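Local coordinates for protein glutathione S-transferase (Burkholderia xenovorans, PDB 2DSA) that probably transfers glutathione to electrophilic substrates and reductively dechlorinates metabolites of polychlorinated biphenyls, at residues S103-S108 against N130-Q135. Sequence-based numbering, arbitrary orientation.
Sequences SELHKS and NTRLGQ. With GSH (glutathione), chain E; GSH (glutathione), chain G; HPX ((2Z,4E)-2-hydroxy-6-oxo-6-phenylhexa-2,4-dienoic acid), chain F.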
ATOM      1  N   SER A 103       0.792   4.392  -1.556  1.00 32.56           N
ATOM      2  CA  SER A 103       2.156   4.707  -1.112  1.00 33.28           C
ATOM      3  C   SER A 103       2.799   5.839  -1.922  1.00 34.33           C
ATOM      4  O   SER A 103       3.628   6.587  -1.393  1.00 35.32           O
ATOM      5  CB  SER A 103       3.044   3.470  -1.177  1.00 32.97           C
ATOM      6  OG  SER A 103       3.221   3.048  -2.530  1.00 31.93           O
ATOM      7  N   GLU A 104       2.411   5.957  -3.190  1.00 35.03           N
ATOM      8  CA  GLU A 104       3.046   6.878  -4.123  1.00 35.27           C
ATOM      9  C   GLU A 104       2.239   8.149  -4.357  1.00 35.94           C
ATOM     10  O   GLU A 104       2.787   9.148  -4.821  1.00 36.49           O
ATOM     11  CB  GLU A 104       3.334   6.185  -5.468  1.00 35.14           C
ATOM     12  CG  GLU A 104       4.236   4.905  -5.379  1.00 34.86           C
ATOM     13  CD  GLU A 104       5.621   5.176  -4.790  1.00 36.29           C
ATOM     14  OE1 GLU A 104       6.191   4.280  -4.126  1.00 35.74           O
ATOM     15  OE2 GLU A 104       6.141   6.299  -4.983  1.00 35.99           O
ATOM     16  N   LEU A 105       0.940   8.116  -4.067  1.00 35.42           N
ATOM     17  CA  LEU A 105       0.100   9.285  -4.302  1.00 35.38           C
ATOM     18  C   LEU A 105      -0.476   9.817  -2.994  1.00 35.80           C
ATOM     19  O   LEU A 105      -0.123  10.913  -2.550  1.00 35.61           O
ATOM     20  CB  LEU A 105      -1.003   8.982  -5.324  1.00 35.13           C
ATOM     21  CG  LEU A 105      -0.638   8.718  -6.784  1.00 35.27           C
ATOM     22  CD1 LEU A 105      -1.905   8.468  -7.604  1.00 33.32           C
ATOM     23  CD2 LEU A 105       0.180   9.881  -7.401  1.00 35.09           C
ATOM     24  N   HIS A 106      -1.332   9.011  -2.368  1.00 36.08           N
ATOM     25  CA  HIS A 106      -2.023   9.355  -1.118  1.00 36.49           C
ATOM     26  C   HIS A 106      -1.045   9.850  -0.054  1.00 36.84           C
ATOM     27  O   HIS A 106      -1.240  10.916   0.512  1.00 36.59           O
ATOM     28  CB  HIS A 106      -2.823   8.126  -0.635  1.00 35.73           C
ATOM     29  CG  HIS A 106      -3.527   8.297   0.683  1.00 37.00           C
ATOM     30  ND1 HIS A 106      -4.538   7.446   1.088  1.00 35.50           N
ATOM     31  CD2 HIS A 106      -3.362   9.188   1.693  1.00 35.94           C
ATOM     32  CE1 HIS A 106      -4.967   7.812   2.282  1.00 35.96           C
ATOM     33  NE2 HIS A 106      -4.275   8.870   2.668  1.00 37.44           N
ATOM     34  N   LYS A 107       0.003   9.079   0.208  1.00 37.95           N
ATOM     35  CA  LYS A 107       0.951   9.406   1.271  1.00 39.64           C
ATOM     36  C   LYS A 107       1.775  10.676   1.023  1.00 40.47           C
ATOM     37  O   LYS A 107       2.342  11.239   1.973  1.00 40.67           O
ATOM     38  CB  LYS A 107       1.868   8.215   1.568  1.00 39.65           C
ATOM     39  CG  LYS A 107       1.201   7.162   2.436  1.00 41.26           C
ATOM     40  CD  LYS A 107       0.996   7.667   3.855  1.00 42.76           C
ATOM     41  CE  LYS A 107      -0.324   7.190   4.431  1.00 44.31           C
ATOM     42  NZ  LYS A 107      -0.430   7.564   5.872  1.00 45.70           N
ATOM     43  N   SER A 108       1.839  11.104  -0.243  1.00 41.12           N
ATOM     44  CA  SER A 108       2.502  12.341  -0.631  1.00 41.73           C
ATOM     45  C   SER A 108       1.572  13.546  -0.518  1.00 42.74           C
ATOM     46  O   SER A 108       2.034  14.659  -0.299  1.00 42.84           O
ATOM     47  CB  SER A 108       3.103  12.226  -2.034  1.00 41.65           C
ATOM     48  OG  SER A 108       4.275  11.420  -2.011  1.00 42.09           O
ATOM     49  N   ASN A 130       4.312  15.510  -8.942  1.00 45.45           N
ATOM     50  CA  ASN A 130       4.413  15.929 -10.335  1.00 45.12           C
ATOM     51  C   ASN A 130       4.854  14.772 -11.218  1.00 44.34           C
ATOM     52  O   ASN A 130       4.313  14.579 -12.308  1.00 44.52           O
ATOM     53  CB  ASN A 130       5.397  17.098 -10.473  1.00 45.78           C
ATOM     54  CG  ASN A 130       5.430  17.668 -11.875  1.00 47.89           C
ATOM     55  OD1 ASN A 130       6.289  17.300 -12.694  1.00 50.81           O
ATOM     56  ND2 ASN A 130       4.484  18.572 -12.170  1.00 49.90           N
ATOM     57  N   THR A 131       5.838  14.009 -10.745  1.00 43.72           N
ATOM     58  CA  THR A 131       6.388  12.879 -11.504  1.00 43.50           C
ATOM     59  C   THR A 131       5.392  11.723 -11.539  1.00 43.14           C
ATOM     60  O   THR A 131       5.094  11.167 -12.596  1.00 42.96           O
ATOM     61  CB  THR A 131       7.704  12.367 -10.886  1.00 43.25           C
ATOM     62  OG1 THR A 131       8.628  13.448 -10.757  1.00 44.88           O
ATOM     63  CG2 THR A 131       8.320  11.273 -11.748  1.00 43.62           C
ATOM     64  N   ARG A 132       4.885  11.387 -10.359  1.00 42.75           N
ATOM     65  CA  ARG A 132       4.023  10.239 -10.160  1.00 42.51           C
ATOM     66  C   ARG A 132       2.695  10.427 -10.908  1.00 41.85           C
ATOM     67  O   ARG A 132       2.262   9.520 -11.624  1.00 41.70           O
ATOM     68  CB  ARG A 132       3.859  10.002  -8.653  1.00 42.79           C
ATOM     69  CG  ARG A 132       4.224   8.589  -8.181  1.00 44.72           C
ATOM     70  CD  ARG A 132       5.647   8.378  -7.658  1.00 44.75           C
ATOM     71  NE  ARG A 132       6.555   8.022  -8.738  1.00 47.54           N
ATOM     72  CZ  ARG A 132       7.825   7.637  -8.599  1.00 46.10           C
ATOM     73  NH1 ARG A 132       8.382   7.469  -7.406  1.00 44.72           N
ATOM     74  NH2 ARG A 132       8.535   7.394  -9.682  1.00 46.10           N
ATOM     75  N   LEU A 133       2.084  11.613 -10.792  1.00 41.59           N
ATOM     76  CA  LEU A 133       0.895  11.980 -11.600  1.00 41.24           C
ATOM     77  C   LEU A 133       1.124  11.964 -13.120  1.00 41.10           C
ATOM     78  O   LEU A 133       0.197  11.722 -13.891  1.00 41.00           O
ATOM     79  CB  LEU A 133       0.343  13.350 -11.202  1.00 41.11           C
ATOM     80  CG  LEU A 133      -0.220  13.602  -9.802  1.00 42.05           C
ATOM     81  CD1 LEU A 133      -0.516  15.091  -9.652  1.00 42.12           C
ATOM     82  CD2 LEU A 133      -1.467  12.743  -9.479  1.00 41.39           C
ATOM     83  N   GLY A 134       2.358  12.242 -13.545  1.00 41.05           N
ATOM     84  CA  GLY A 134       2.740  12.070 -14.945  1.00 40.52           C
ATOM     85  C   GLY A 134       2.610  10.618 -15.375  1.00 40.14           C
ATOM     86  O   GLY A 134       2.050  10.322 -16.433  1.00 39.96           O
ATOM     87  N   GLN A 135       3.113   9.704 -14.546  1.00 39.94           N
ATOM     88  CA  GLN A 135       3.016   8.281 -14.855  1.00 39.90           C
ATOM     89  C   GLN A 135       1.555   7.817 -15.011  1.00 39.75           C
ATOM     90  O   GLN A 135       1.237   7.028 -15.908  1.00 39.87           O
ATOM     91  CB  GLN A 135       3.752   7.444 -13.808  1.00 39.98           C
ATOM     92  CG  GLN A 135       3.763   5.937 -14.103  1.00 39.48           C
ATOM     93  CD  GLN A 135       4.354   5.120 -12.973  1.00 40.08           C
ATOM     94  OE1 GLN A 135       4.860   5.665 -11.975  1.00 41.53           O
ATOM     95  NE2 GLN A 135       4.282   3.801 -13.109  1.00 39.16           N
TER
HETATM   96  N1  GSH E1224      -2.501   3.637   5.624  1.00 29.78           N
HETATM   97  CA1 GSH E1224      -3.852   4.194   5.772  1.00 32.53           C
HETATM   98  C1  GSH E1224      -4.769   3.671   4.700  1.00 34.19           C
HETATM   99  O11 GSH E1224      -4.339   3.500   3.533  1.00 34.07           O
HETATM  100  O12 GSH E1224      -5.977   3.423   4.953  1.00 35.23           O
HETATM  101  CB1 GSH E1224      -3.887   5.716   5.691  1.00 32.05           C
HETATM  102  CG1 GSH E1224      -5.285   6.244   6.053  1.00 32.91           C
HETATM  103  CD1 GSH E1224      -5.231   7.733   6.259  1.00 33.10           C
HETATM  104  OE1 GSH E1224      -4.008   8.360   6.049  1.00 33.87           O
HETATM  105  N2  GSH E1224      -6.347   8.371   6.622  1.00 34.22           N
HETATM  106  CA2 GSH E1224      -6.433   9.796   6.902  1.00 36.65           C
HETATM  107  C2  GSH E1224      -6.744  10.064   8.340  1.00 37.88           C
HETATM  108  O2  GSH E1224      -7.766   9.370   8.982  1.00 36.65           O
HETATM  109  CB2 GSH E1224      -7.512  10.476   6.058  1.00 35.30           C
HETATM  110  SG2 GSH E1224      -7.108  10.352   4.305  1.00 37.38           S
HETATM  111  N3  GSH E1224      -6.021  10.976   8.959  1.00 40.61           N
HETATM  112  CA3 GSH E1224      -4.964  10.596   9.883  1.00 48.29           C
HETATM  113  C3  GSH E1224      -5.369  11.066  11.240  1.00 51.05           C
HETATM  114  O31 GSH E1224      -6.529  11.521  11.367  1.00 53.87           O
HETATM  115  O32 GSH E1224      -4.585  11.009  12.215  1.00 53.05           O
HETATM  116  N1  GSH G2224       5.692   1.717  -3.791  1.00 34.67           N
HETATM  117  CA1 GSH G2224       6.846   0.942  -4.194  1.00 36.84           C
HETATM  118  C1  GSH G2224       6.679  -0.453  -3.689  1.00 36.34           C
HETATM  119  O11 GSH G2224       7.106  -1.392  -4.377  1.00 36.39           O
HETATM  120  O12 GSH G2224       6.132  -0.684  -2.576  1.00 36.29           O
HETATM  121  CB1 GSH G2224       8.109   1.531  -3.581  1.00 37.48           C
HETATM  122  CG1 GSH G2224       9.373   0.836  -4.079  1.00 38.11           C
HETATM  123  CD1 GSH G2224      10.599   1.487  -3.480  1.00 41.84           C
HETATM  124  OE1 GSH G2224      10.461   2.515  -2.535  1.00 42.07           O
HETATM  125  N2  GSH G2224      11.794   1.025  -3.866  1.00 43.64           N
HETATM  126  CA2 GSH G2224      13.050   1.661  -3.494  1.00 45.01           C
HETATM  127  C2  GSH G2224      13.796   2.098  -4.727  1.00 46.25           C
HETATM  128  O2  GSH G2224      13.874   1.272  -5.865  1.00 44.19           O
HETATM  129  CB2 GSH G2224      13.948   0.701  -2.716  1.00 45.47           C
HETATM  130  SG2 GSH G2224      13.354   0.183  -1.078  1.00 45.54           S
HETATM  131  N3  GSH G2224      14.380   3.291  -4.702  1.00 50.21           N
HETATM  132  CA3 GSH G2224      13.629   4.504  -4.969  1.00 54.03           C
HETATM  133  C3  GSH G2224      13.840   5.051  -6.351  1.00 55.31           C
HETATM  134  O31 GSH G2224      12.864   5.508  -7.000  1.00 56.76           O
HETATM  135  O32 GSH G2224      14.993   5.059  -6.844  1.00 56.04           O
HETATM  136  CB3 HPX F1225     -11.698  17.160   2.350  0.50 39.45           C
HETATM  137  CB4 HPX F1225     -11.033  17.638   1.224  0.50 40.28           C
HETATM  138  CB5 HPX F1225      -9.714  17.250   0.976  0.50 40.07           C
HETATM  139  CB6 HPX F1225      -9.073  16.381   1.855  0.50 39.39           C
HETATM  140  CB1 HPX F1225      -9.737  15.904   2.977  0.50 39.30           C
HETATM  141  CB2 HPX F1225     -11.050  16.295   3.225  0.50 39.03           C
HETATM  142  CA6 HPX F1225      -9.047  14.979   3.933  0.50 39.54           C
HETATM  143  OA4 HPX F1225      -9.454  14.902   5.083  0.50 40.30           O
HETATM  144  CA5 HPX F1225      -7.887  14.168   3.523  0.50 39.08           C
HETATM  145  CA4 HPX F1225      -6.884  14.061   4.385  0.50 39.47           C
HETATM  146  CA3 HPX F1225      -5.687  13.261   4.084  0.50 39.91           C
HETATM  147  CA2 HPX F1225      -4.833  12.896   5.049  0.50 40.22           C
HETATM  148  OA3 HPX F1225      -4.980  13.233   6.325  0.50 40.23           O
HETATM  149  CA1 HPX F1225      -3.688  12.095   4.693  0.50 40.46           C
HETATM  150  OA2 HPX F1225      -3.016  11.569   5.606  0.50 41.41           O
HETATM  151  OA1 HPX F1225      -3.428  11.955   3.483  0.50 40.90           O
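E104 meets R132 through OE2 and turns OE1 to a glutathione and a lysine of the second subunit. OE2 forms a long salt bridge to NH1 of R132, 3.5 Å away; the carboxylate and guanidinium planes are nearly perpendicular (79°), and OE1 is engaged elsewhere. R132 suits this place because its methylenes pack as well: CG lies 3.7 Å from CB of E104, and the chain bends at chi2 (95°) and chi3 (-89°), which brings NH1 to OE2. OE1 accepts a 2.6 Å hydrogen bond from N1 of the chain G glutathione, and K107 of the second subunit adds a salt bridge to it. These positive neighbours would probably keep E104 ionised. Next to the charged pair, CD2 of L105 touches CB of R132 and CD2 of L133, each at 3.9 Å; the branched leucines fill the interior with L158 and L162 of helix 153-163. H106 and K107 border this subunit's own glutathione, while E104 reaches the one held by E65 of the second subunit, so that site lies at the dimer interface. Segments 103-108 and 130-135 lie on helices 89-109 and 119-139 of the all-helical C-terminal domain of the glutathione S-transferase fold.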